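Local coordinates for decapping nuclease RAI1 (Scheffersomyces stipitis, PDB 5BTO), which removes NAD and methylguanosine caps from RNA 5' ends, releases diphosphate from 5'-triphosphate RNA, and binds and stimulates the exoribonuclease RAT1, at residues Y97-N102 with K395-S400; F30-D35 with F40-K45; A228-A233 with A342-L347. One frame throughout, in Å; residues are numbered along the deposited sequence.

Interaction 1 (Y97-N102 with K395-S400); sequences YEQEHN and KQWRES
Glu98 reaches from helix 87-101 to Trp397 and Arg398, neighbours on the C-terminal helix 392-400. The two helix segments run 46° apart with their axes 11.7 Å from each other, so side chains do most of the bridging. Glu98 is extended beyond CG, and its carboxylate meets the guanidinium of Arg398 side-on in a salt bridge. NE of Arg398 gives a hydrogen bond of 2.8 Å to Glu98 OE1, close to the guanidinium plane. Arg398 NH2 gives a bond of 2.9 Å to Glu98 OE2 that is more tilted from that plane. Both oxygens use their syn lone pairs. The anti lone pair of Glu98 OE1 takes a third bond, 2.8 Å from Trp397 NE1, and the oxygen lies almost in the indole plane.

Trp397 holds its CG anti to the backbone N (chi1 160°), which carries the indole across to the other helix. There Gln99 lies over one face. Its CG sits 3.5 Å from the centroid of the six-membered ring, almost on the ring normal, a CH-pi contact. The amide of Gln99 stands nearly upright on the ring, with the planes 85° apart.

Outside the pair, Asp140 forms a second salt bridge with Arg398 NH1, and Val107 N binds Glu98 OE2. The buried carboxylate is thus gripped by four N-H groups, which probably favours its charged form and fixes its rotation.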
loop_
_atom_site.group_PDB
_atom_site.type_symbol
_atom_site.label_atom_id
_atom_site.label_comp_id
_atom_site.label_asym_id
_atom_site.label_seq_id
_atom_site.Cartn_x
_atom_site.Cartn_y
_atom_site.Cartn_z
ATOM N N TYR A 97 -38.275 -2.436 -3.772
ATOM C CA TYR A 97 -37.928 -3.632 -3.018
ATOM C C TYR A 97 -38.099 -3.448 -1.502
ATOM O O TYR A 97 -38.671 -4.307 -0.819
ATOM C CB TYR A 97 -36.498 -4.093 -3.355
ATOM C CG TYR A 97 -36.009 -5.167 -2.415
ATOM C CD1 TYR A 97 -36.392 -6.487 -2.589
ATOM C CD2 TYR A 97 -35.196 -4.853 -1.327
ATOM C CE1 TYR A 97 -35.973 -7.469 -1.731
ATOM C CE2 TYR A 97 -34.767 -5.841 -0.454
ATOM C CZ TYR A 97 -35.169 -7.149 -0.665
ATOM O OH TYR A 97 -34.765 -8.151 0.184
ATOM N N GLU A 98 -37.613 -2.332 -0.968
ATOM C CA GLU A 98 -37.687 -2.118 0.468
ATOM C C GLU A 98 -39.138 -2.032 0.939
ATOM O O GLU A 98 -39.509 -2.623 1.952
ATOM C CB GLU A 98 -36.861 -0.890 0.878
ATOM C CG GLU A 98 -35.379 -1.113 0.571
ATOM C CD GLU A 98 -34.486 0.062 0.927
ATOM O OE1 GLU A 98 -34.994 1.196 1.075
ATOM O OE2 GLU A 98 -33.259 -0.169 1.044
ATOM N N GLN A 99 -39.951 -1.321 0.169
ATOM C CA GLN A 99 -41.386 -1.181 0.461
ATOM C C GLN A 99 -42.155 -2.499 0.387
ATOM O O GLN A 99 -43.024 -2.772 1.222
ATOM C CB GLN A 99 -42.004 -0.209 -0.532
ATOM C CG GLN A 99 -41.582 1.228 -0.315
ATOM C CD GLN A 99 -41.951 2.115 -1.478
ATOM O OE1 GLN A 99 -42.296 1.631 -2.556
ATOM N NE2 GLN A 99 -41.890 3.427 -1.267
ATOM N N GLU A 100 -41.855 -3.306 -0.625
ATOM C CA GLU A 100 -42.718 -4.448 -0.943
ATOM C C GLU A 100 -42.224 -5.809 -0.462
ATOM O O GLU A 100 -43.028 -6.732 -0.268
ATOM C CB GLU A 100 -43.012 -4.479 -2.446
ATOM C CG GLU A 100 -43.778 -3.242 -2.906
ATOM C CD GLU A 100 -43.951 -3.160 -4.407
ATOM O OE1 GLU A 100 -43.658 -4.155 -5.098
ATOM O OE2 GLU A 100 -44.392 -2.096 -4.891
ATOM N N HIS A 101 -40.917 -5.938 -0.257
ATOM C CA HIS A 101 -40.354 -7.233 0.090
ATOM C C HIS A 101 -39.455 -7.222 1.318
ATOM O O HIS A 101 -39.089 -8.282 1.828
ATOM C CB HIS A 101 -39.637 -7.840 -1.124
ATOM C CG HIS A 101 -40.549 -8.059 -2.290
ATOM N ND1 HIS A 101 -41.515 -9.041 -2.294
ATOM C CD2 HIS A 101 -40.679 -7.396 -3.464
ATOM C CE1 HIS A 101 -42.188 -8.989 -3.430
ATOM N NE2 HIS A 101 -41.701 -7.998 -4.157
ATOM N N ASN A 102 -39.097 -6.043 1.808
ATOM C CA ASN A 102 -38.239 -6.006 2.975
ATOM C C ASN A 102 -38.943 -5.429 4.192
ATOM O O ASN A 102 -38.303 -4.889 5.083
ATOM C CB ASN A 102 -36.950 -5.231 2.688
ATOM C CG ASN A 102 -35.821 -5.640 3.601
ATOM O OD1 ASN A 102 -35.693 -6.816 3.951
ATOM N ND2 ASN A 102 -34.997 -4.670 4.006
ATOM N N LYS A 395 -34.820 9.594 -0.838
ATOM C CA LYS A 395 -34.583 10.219 0.457
ATOM C C LYS A 395 -35.867 10.314 1.275
ATOM O O LYS A 395 -35.874 10.039 2.472
ATOM C CB LYS A 395 -33.953 11.604 0.290
ATOM C CG LYS A 395 -32.542 11.537 -0.308
ATOM C CD LYS A 395 -31.865 12.892 -0.339
ATOM C CE LYS A 395 -32.505 13.827 -1.358
ATOM N NZ LYS A 395 -31.942 15.214 -1.228
ATOM N N GLN A 396 -36.952 10.690 0.614
ATOM C CA GLN A 396 -38.235 10.798 1.303
ATOM C C GLN A 396 -38.643 9.439 1.865
ATOM O O GLN A 396 -39.106 9.333 3.004
ATOM C CB GLN A 396 -39.311 11.345 0.364
ATOM C CG GLN A 396 -40.614 11.693 1.051
ATOM C CD GLN A 396 -41.621 12.277 0.088
ATOM O OE1 GLN A 396 -42.554 11.598 -0.337
ATOM N NE2 GLN A 396 -41.436 13.543 -0.265
ATOM N N TRP A 397 -38.452 8.393 1.066
ATOM C CA TRP A 397 -38.742 7.047 1.531
ATOM C C TRP A 397 -37.911 6.697 2.760
ATOM O O TRP A 397 -38.451 6.284 3.775
ATOM C CB TRP A 397 -38.533 6.012 0.413
ATOM C CG TRP A 397 -38.339 4.613 0.909
ATOM C CD1 TRP A 397 -37.220 3.832 0.754
ATOM C CD2 TRP A 397 -39.280 3.820 1.642
ATOM N NE1 TRP A 397 -37.410 2.614 1.351
ATOM C CE2 TRP A 397 -38.667 2.577 1.903
ATOM C CE3 TRP A 397 -40.582 4.042 2.106
ATOM C CZ2 TRP A 397 -39.307 1.561 2.600
ATOM C CZ3 TRP A 397 -41.216 3.029 2.802
ATOM C CH2 TRP A 397 -40.582 1.801 3.038
ATOM N N ARG A 398 -36.588 6.847 2.672
ATOM C CA ARG A 398 -35.739 6.455 3.789
ATOM C C ARG A 398 -36.032 7.271 5.052
ATOM O O ARG A 398 -35.978 6.749 6.160
ATOM C CB ARG A 398 -34.259 6.541 3.401
ATOM C CG ARG A 398 -33.848 5.457 2.417
ATOM C CD ARG A 398 -33.952 4.082 3.055
ATOM N NE ARG A 398 -33.256 3.075 2.260
ATOM C CZ ARG A 398 -31.938 2.895 2.267
ATOM N NH1 ARG A 398 -31.161 3.664 3.021
ATOM N NH2 ARG A 398 -31.391 1.954 1.497
ATOM N N GLU A 399 -36.349 8.545 4.871
ATOM C CA GLU A 399 -36.743 9.402 5.994
ATOM C C GLU A 399 -37.984 8.867 6.689
ATOM O O GLU A 399 -38.105 8.937 7.911
ATOM C CB GLU A 399 -36.999 10.827 5.508
ATOM C CG GLU A 399 -35.738 11.620 5.162
ATOM C CD GLU A 399 -36.056 12.875 4.372
ATOM O OE1 GLU A 399 -37.251 13.207 4.240
ATOM O OE2 GLU A 399 -35.115 13.528 3.876
ATOM N N SER A 400 -38.906 8.336 5.904
ATOM C CA SER A 400 -40.214 7.944 6.438
ATOM C C SER A 400 -40.139 6.678 7.286
ATOM O O SER A 400 -41.042 6.386 8.063
ATOM C CB SER A 400 -41.225 7.751 5.304
ATOM O OG SER A 400 -41.028 6.505 4.635
#

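Interaction 2 (F30-D35 with F40-K45); sequences FAFARD and FVYDQK
Gln44 puts its CG beside the backbone N (chi1 -62°) and bends again at chi2 (-56°), which turns its amide onto the backbone of Ala31. The motif is a beta hairpin of strands 27-34 and 40-41, with Gln44 in the first turn of the helix that follows. Its OE1 accepts from Ala31 N at 3.0 Å, and its NE2 gives a nearly straight bond of 2.8 Å to Ala31 O. The side chain thus pairs with the strand edge much as a backbone would, beyond the last true bridge. NE2 also binds Tyr42 O. With an alanine here, Ala31 N would probably lose its acceptor, Ala31 O and Tyr42 O the amide donor, and the helix start this tie to the strand.

Ala33 and Val41 form the hydrogen-bonded pair, and Arg34 and Phe40 the non-hydrogen-bonded pair next to it. The side chains of Phe32 and Phe40 run alongside each other in the same direction, and Phe40 CD1 meets the edge of the Phe32 ring. Phe32 comes close to the substrate-binding Tyr114. The guanidinium of Arg34 is held by Tyr214 O and Asn83. A water donates to both Ala31 O, at 3.0 Å, and Tyr42 O, at 2.8 Å.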
loop_
_atom_site.group_PDB
_atom_site.type_symbol
_atom_site.label_atom_id
_atom_site.label_comp_id
_atom_site.label_asym_id
_atom_site.label_seq_id
_atom_site.Cartn_x
_atom_site.Cartn_y
_atom_site.Cartn_z
ATOM N N PHE A 30 -33.652 -8.498 -6.253
ATOM C CA PHE A 30 -34.618 -7.924 -7.197
ATOM C C PHE A 30 -33.970 -7.687 -8.553
ATOM O O PHE A 30 -32.759 -7.819 -8.692
ATOM C CB PHE A 30 -35.286 -6.638 -6.652
ATOM C CG PHE A 30 -34.330 -5.501 -6.337
ATOM C CD1 PHE A 30 -33.758 -5.386 -5.075
ATOM C CD2 PHE A 30 -34.060 -4.511 -7.277
ATOM C CE1 PHE A 30 -32.901 -4.326 -4.766
ATOM C CE2 PHE A 30 -33.192 -3.437 -6.970
ATOM C CZ PHE A 30 -32.631 -3.352 -5.715
ATOM N N ALA A 31 -34.776 -7.347 -9.550
ATOM C CA ALA A 31 -34.246 -7.034 -10.866
ATOM C C ALA A 31 -35.002 -5.861 -11.444
ATOM O O ALA A 31 -36.081 -5.516 -10.971
ATOM C CB ALA A 31 -34.346 -8.263 -11.793
ATOM N N PHE A 32 -34.414 -5.216 -12.444
ATOM C CA PHE A 32 -35.146 -4.250 -13.252
ATOM C C PHE A 32 -34.621 -4.296 -14.679
ATOM O O PHE A 32 -33.650 -5.000 -14.954
ATOM C CB PHE A 32 -35.129 -2.835 -12.635
ATOM C CG PHE A 32 -33.761 -2.182 -12.558
ATOM C CD1 PHE A 32 -32.894 -2.468 -11.514
ATOM C CD2 PHE A 32 -33.376 -1.238 -13.502
ATOM C CE1 PHE A 32 -31.649 -1.840 -11.427
ATOM C CE2 PHE A 32 -32.135 -0.600 -13.422
ATOM C CZ PHE A 32 -31.273 -0.901 -12.384
ATOM N N ALA A 33 -35.279 -3.598 -15.594
ATOM C CA ALA A 33 -34.852 -3.656 -16.985
ATOM C C ALA A 33 -34.999 -2.318 -17.688
ATOM O O ALA A 33 -35.716 -1.435 -17.227
ATOM C CB ALA A 33 -35.633 -4.755 -17.741
ATOM N N ARG A 34 -34.288 -2.163 -18.797
ATOM C CA ARG A 34 -34.530 -1.055 -19.705
ATOM C C ARG A 34 -35.084 -1.677 -20.986
ATOM O O ARG A 34 -34.518 -2.643 -21.497
ATOM C CB ARG A 34 -33.232 -0.288 -19.978
ATOM C CG ARG A 34 -33.410 0.984 -20.804
ATOM C CD ARG A 34 -32.113 1.787 -20.876
ATOM N NE ARG A 34 -31.126 1.157 -21.746
ATOM C CZ ARG A 34 -29.835 1.477 -21.773
ATOM N NH1 ARG A 34 -29.362 2.424 -20.971
ATOM N NH2 ARG A 34 -29.015 0.845 -22.600
ATOM N N ASP A 35 -36.204 -1.161 -21.484
ATOM C CA ASP A 35 -36.832 -1.773 -22.653
ATOM C C ASP A 35 -36.300 -1.210 -23.966
ATOM O O ASP A 35 -35.388 -0.380 -23.974
ATOM C CB ASP A 35 -38.370 -1.717 -22.591
ATOM C CG ASP A 35 -38.927 -0.306 -22.695
ATOM O OD1 ASP A 35 -38.217 0.604 -23.174
ATOM O OD2 ASP A 35 -40.101 -0.111 -22.308
ATOM N N PHE A 40 -37.607 2.371 -18.330
ATOM C CA PHE A 40 -37.288 1.417 -17.273
ATOM C C PHE A 40 -38.506 0.634 -16.789
ATOM O O PHE A 40 -39.617 1.174 -16.715
ATOM C CB PHE A 40 -36.572 2.112 -16.110
ATOM C CG PHE A 40 -35.170 2.528 -16.442
ATOM C CD1 PHE A 40 -34.138 1.605 -16.414
ATOM C CD2 PHE A 40 -34.887 3.829 -16.809
ATOM C CE1 PHE A 40 -32.849 1.974 -16.733
ATOM C CE2 PHE A 40 -33.595 4.209 -17.128
ATOM C CZ PHE A 40 -32.576 3.281 -17.089
ATOM N N VAL A 41 -38.280 -0.644 -16.485
ATOM C CA VAL A 41 -39.326 -1.556 -16.027
ATOM C C VAL A 41 -38.960 -2.070 -14.639
ATOM O O VAL A 41 -37.850 -2.560 -14.434
ATOM C CB VAL A 41 -39.443 -2.756 -16.972
ATOM C CG1 VAL A 41 -40.621 -3.642 -16.578
ATOM C CG2 VAL A 41 -39.560 -2.277 -18.411
ATOM N N TYR A 42 -39.891 -1.962 -13.689
ATOM C CA TYR A 42 -39.596 -2.256 -12.281
ATOM C C TYR A 42 -40.414 -3.389 -11.666
ATOM O O TYR A 42 -40.023 -3.945 -10.637
ATOM C CB TYR A 42 -39.753 -0.993 -11.420
ATOM C CG TYR A 42 -38.797 0.113 -11.805
ATOM C CD1 TYR A 42 -37.451 0.025 -11.484
ATOM C CD2 TYR A 42 -39.238 1.238 -12.494
ATOM C CE1 TYR A 42 -36.567 1.024 -11.837
ATOM C CE2 TYR A 42 -38.355 2.252 -12.854
ATOM C CZ TYR A 42 -37.019 2.134 -12.519
ATOM O OH TYR A 42 -36.118 3.117 -12.863
ATOM N N ASP A 43 -41.549 -3.722 -12.285
ATOM C CA ASP A 43 -42.405 -4.791 -11.780
ATOM C C ASP A 43 -41.717 -6.129 -11.963
ATOM O O ASP A 43 -41.287 -6.460 -13.071
ATOM C CB ASP A 43 -43.745 -4.802 -12.512
ATOM C CG ASP A 43 -44.664 -5.905 -12.023
ATOM O OD1 ASP A 43 -44.598 -7.024 -12.565
ATOM O OD2 ASP A 43 -45.452 -5.658 -11.087
ATOM N N GLN A 44 -41.604 -6.899 -10.881
ATOM C CA GLN A 44 -40.807 -8.123 -10.917
ATOM C C GLN A 44 -41.365 -9.157 -11.888
ATOM O O GLN A 44 -40.610 -9.803 -12.618
ATOM C CB GLN A 44 -40.648 -8.732 -9.522
ATOM C CG GLN A 44 -39.915 -7.829 -8.541
ATOM C CD GLN A 44 -38.545 -7.430 -9.066
ATOM O OE1 GLN A 44 -37.591 -8.196 -8.977
ATOM N NE2 GLN A 44 -38.456 -6.241 -9.642
ATOM N N LYS A 45 -42.682 -9.323 -11.895
ATOM C CA LYS A 45 -43.278 -10.308 -12.785
ATOM C C LYS A 45 -43.040 -9.950 -14.245
ATOM O O LYS A 45 -42.622 -10.796 -15.039
ATOM C CB LYS A 45 -44.771 -10.461 -12.509
ATOM C CG LYS A 45 -45.392 -11.598 -13.296
ATOM C CD LYS A 45 -46.778 -11.923 -12.774
ATOM C CE LYS A 45 -47.262 -13.263 -13.304
ATOM N NZ LYS A 45 -47.302 -13.281 -14.784
HETATM O O HOH W 1 -37.473 -3.164 -9.827
#

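Interaction 3 (A228-A233 with A342-L347); sequences AKMLLA and AVIEWL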
loop_
_atom_site.group_PDB
_atom_site.type_symbol
_atom_site.label_atom_id
_atom_site.label_comp_id
_atom_site.label_asym_id
_atom_site.label_seq_id
_atom_site.Cartn_x
_atom_site.Cartn_y
_atom_site.Cartn_z
ATOM N N ALA A 228 -17.570 -6.607 4.829
ATOM C CA ALA A 228 -18.462 -5.663 4.157
ATOM C C ALA A 228 -19.631 -6.373 3.478
ATOM O O ALA A 228 -19.436 -7.372 2.793
ATOM C CB ALA A 228 -17.682 -4.852 3.116
ATOM N N LYS A 229 -20.834 -5.840 3.660
ATOM C CA LYS A 229 -22.013 -6.305 2.941
ATOM C C LYS A 229 -22.302 -5.323 1.810
ATOM O O LYS A 229 -22.242 -4.109 2.001
ATOM C CB LYS A 229 -23.220 -6.382 3.878
ATOM C CG LYS A 229 -23.053 -7.336 5.039
ATOM C CD LYS A 229 -24.329 -7.377 5.882
ATOM C CE LYS A 229 -24.196 -8.313 7.068
ATOM N NZ LYS A 229 -23.208 -7.805 8.055
ATOM N N MET A 230 -22.598 -5.836 0.621
ATOM C CA MET A 230 -22.753 -4.968 -0.540
ATOM C C MET A 230 -23.965 -5.344 -1.382
ATOM O O MET A 230 -24.316 -6.517 -1.495
ATOM C CB MET A 230 -21.480 -5.011 -1.408
ATOM C CG MET A 230 -20.239 -4.609 -0.610
ATOM S SD MET A 230 -18.694 -4.811 -1.515
ATOM C CE MET A 230 -18.799 -3.449 -2.664
ATOM N N LEU A 231 -24.603 -4.330 -1.952
ATOM C CA LEU A 231 -25.659 -4.526 -2.936
ATOM C C LEU A 231 -25.029 -4.160 -4.274
ATOM O O LEU A 231 -24.475 -3.057 -4.421
ATOM C CB LEU A 231 -26.849 -3.608 -2.627
ATOM C CG LEU A 231 -28.152 -3.855 -3.391
ATOM C CD1 LEU A 231 -28.771 -5.185 -2.974
ATOM C CD2 LEU A 231 -29.168 -2.744 -3.186
ATOM N N LEU A 232 -25.046 -5.089 -5.229
ATOM C CA LEU A 232 -24.465 -4.818 -6.547
ATOM C C LEU A 232 -25.495 -4.997 -7.651
ATOM O O LEU A 232 -26.159 -6.043 -7.729
ATOM C CB LEU A 232 -23.308 -5.775 -6.860
ATOM C CG LEU A 232 -22.043 -5.814 -6.025
ATOM C CD1 LEU A 232 -21.008 -6.740 -6.698
ATOM C CD2 LEU A 232 -21.514 -4.410 -5.888
ATOM N N ALA A 233 -25.601 -4.008 -8.528
ATOM C CA ALA A 233 -26.474 -4.120 -9.698
ATOM C C ALA A 233 -25.621 -4.443 -10.931
ATOM O O ALA A 233 -24.570 -3.827 -11.142
ATOM C CB ALA A 233 -27.239 -2.826 -9.902
ATOM N N ALA A 342 -8.833 -5.136 0.138
ATOM C CA ALA A 342 -8.142 -4.035 0.819
ATOM C C ALA A 342 -8.821 -2.696 0.536
ATOM O O ALA A 342 -8.976 -1.854 1.434
ATOM C CB ALA A 342 -6.639 -3.981 0.402
ATOM N N VAL A 343 -9.196 -2.485 -0.723
ATOM C CA VAL A 343 -9.835 -1.246 -1.125
ATOM C C VAL A 343 -11.169 -1.063 -0.403
ATOM O O VAL A 343 -11.443 0.003 0.156
ATOM C CB VAL A 343 -10.114 -1.218 -2.640
ATOM C CG1 VAL A 343 -10.970 0.002 -2.997
ATOM C CG2 VAL A 343 -8.813 -1.243 -3.419
ATOM N N ILE A 344 -12.004 -2.101 -0.426
ATOM C CA ILE A 344 -13.324 -1.990 0.193
ATOM C C ILE A 344 -13.191 -1.749 1.708
ATOM O O ILE A 344 -13.878 -0.896 2.280
ATOM C CB ILE A 344 -14.181 -3.233 -0.072
ATOM C CG1 ILE A 344 -14.474 -3.379 -1.574
ATOM C CG2 ILE A 344 -15.495 -3.157 0.704
ATOM C CD1 ILE A 344 -15.169 -2.191 -2.205
ATOM N N GLU A 345 -12.321 -2.508 2.359
ATOM C CA GLU A 345 -12.088 -2.304 3.795
ATOM C C GLU A 345 -11.613 -0.875 4.101
ATOM O O GLU A 345 -12.063 -0.250 5.065
ATOM C CB GLU A 345 -11.062 -3.309 4.307
ATOM C CG GLU A 345 -10.781 -3.218 5.798
ATOM C CD GLU A 345 -9.600 -4.082 6.208
ATOM O OE1 GLU A 345 -8.486 -3.828 5.707
ATOM O OE2 GLU A 345 -9.781 -5.020 7.019
ATOM N N TRP A 346 -10.700 -0.371 3.275
ATOM C CA TRP A 346 -10.161 0.971 3.451
ATOM C C TRP A 346 -11.258 2.032 3.317
ATOM O O TRP A 346 -11.358 2.940 4.144
ATOM C CB TRP A 346 -9.051 1.210 2.423
ATOM C CG TRP A 346 -8.261 2.470 2.583
ATOM C CD1 TRP A 346 -7.426 2.793 3.616
ATOM C CD2 TRP A 346 -8.182 3.552 1.647
ATOM N NE1 TRP A 346 -6.842 4.019 3.382
ATOM C CE2 TRP A 346 -7.286 4.505 2.181
ATOM C CE3 TRP A 346 -8.787 3.810 0.412
ATOM C CZ2 TRP A 346 -6.978 5.697 1.522
ATOM C CZ3 TRP A 346 -8.482 4.990 -0.248
ATOM C CH2 TRP A 346 -7.582 5.928 0.318
ATOM N N LEU A 347 -12.095 1.914 2.289
ATOM C CA LEU A 347 -13.155 2.899 2.101
ATOM C C LEU A 347 -14.076 2.932 3.301
ATOM O O LEU A 347 -14.448 4.007 3.772
ATOM C CB LEU A 347 -13.961 2.634 0.830
ATOM C CG LEU A 347 -13.178 2.803 -0.471
ATOM C CD1 LEU A 347 -14.059 2.443 -1.655
ATOM C CD2 LEU A 347 -12.649 4.229 -0.602
#
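Residues 228-233 are an extended strand and residues 342-347 a regular helix. They come nearest at Ala228 and Glu345, whose CA atoms are 7.2 Å apart. No hydrogen bond crosses between them. The Glu345 side chain points away from the strand, and Ile344, one residue earlier, turns its side chain toward it.

Ile344 carries the contact for the helix with two separate branches. Its CG2 meets Ala228 CB at 3.7 Å. The other branch leaves CB beside the backbone N (chi1 -64°) and bends again at chi2, so that CD1 faces Met230. There the ends of the two side chains meet head on, with Met230 CE 3.9 Å from Ile344 CD1. Met230 is extended as far as SD and then bends at chi3 (73°), which places the methyl group, not the sulfur, nearest the isoleucine. Ala228 and Met230 alternate with Lys229 along the strand, and both direct their side chains at the helix. The contact is small, and its three residues are all buried and apolar.

Strand 228-235 lies inside the large mixed sheet, between strands 111-114 and 216-225. Ile111 and Ile225 of these neighbours touch both Met230 and Ile344. Met118 of helix 115-123 also packs on both side chains. Helix 333-350 thereby rests on the sheet through a small apolar cluster formed with two adjoining strands and another helix.

Overall arrangement
Interactions 2 and 3 reach the same large mixed sheet, with their centres about 25 Å apart. Interaction 2 forms its edge at strand 40-41, while interaction 3 lies on the inner strand 228-235; strand 216-225 sits between strands 27-34 and 228-235. Interaction 1 is peripheral, with its centre about 17 Å from that of interaction 2 and about 22 Å from that of interaction 3. Helix 87-101 links it to the hairpin, since Tyr97 CB packs on Phe30 CD1 at 3.5 Å. Along the chain, interaction 2 closes first. Interaction 1 then joins helix 87-101 to the C-terminal helix, and interaction 3 is nested within that loop. So the C-terminal helix is tied to the hairpin, and helix 333-350 to the sheet interior.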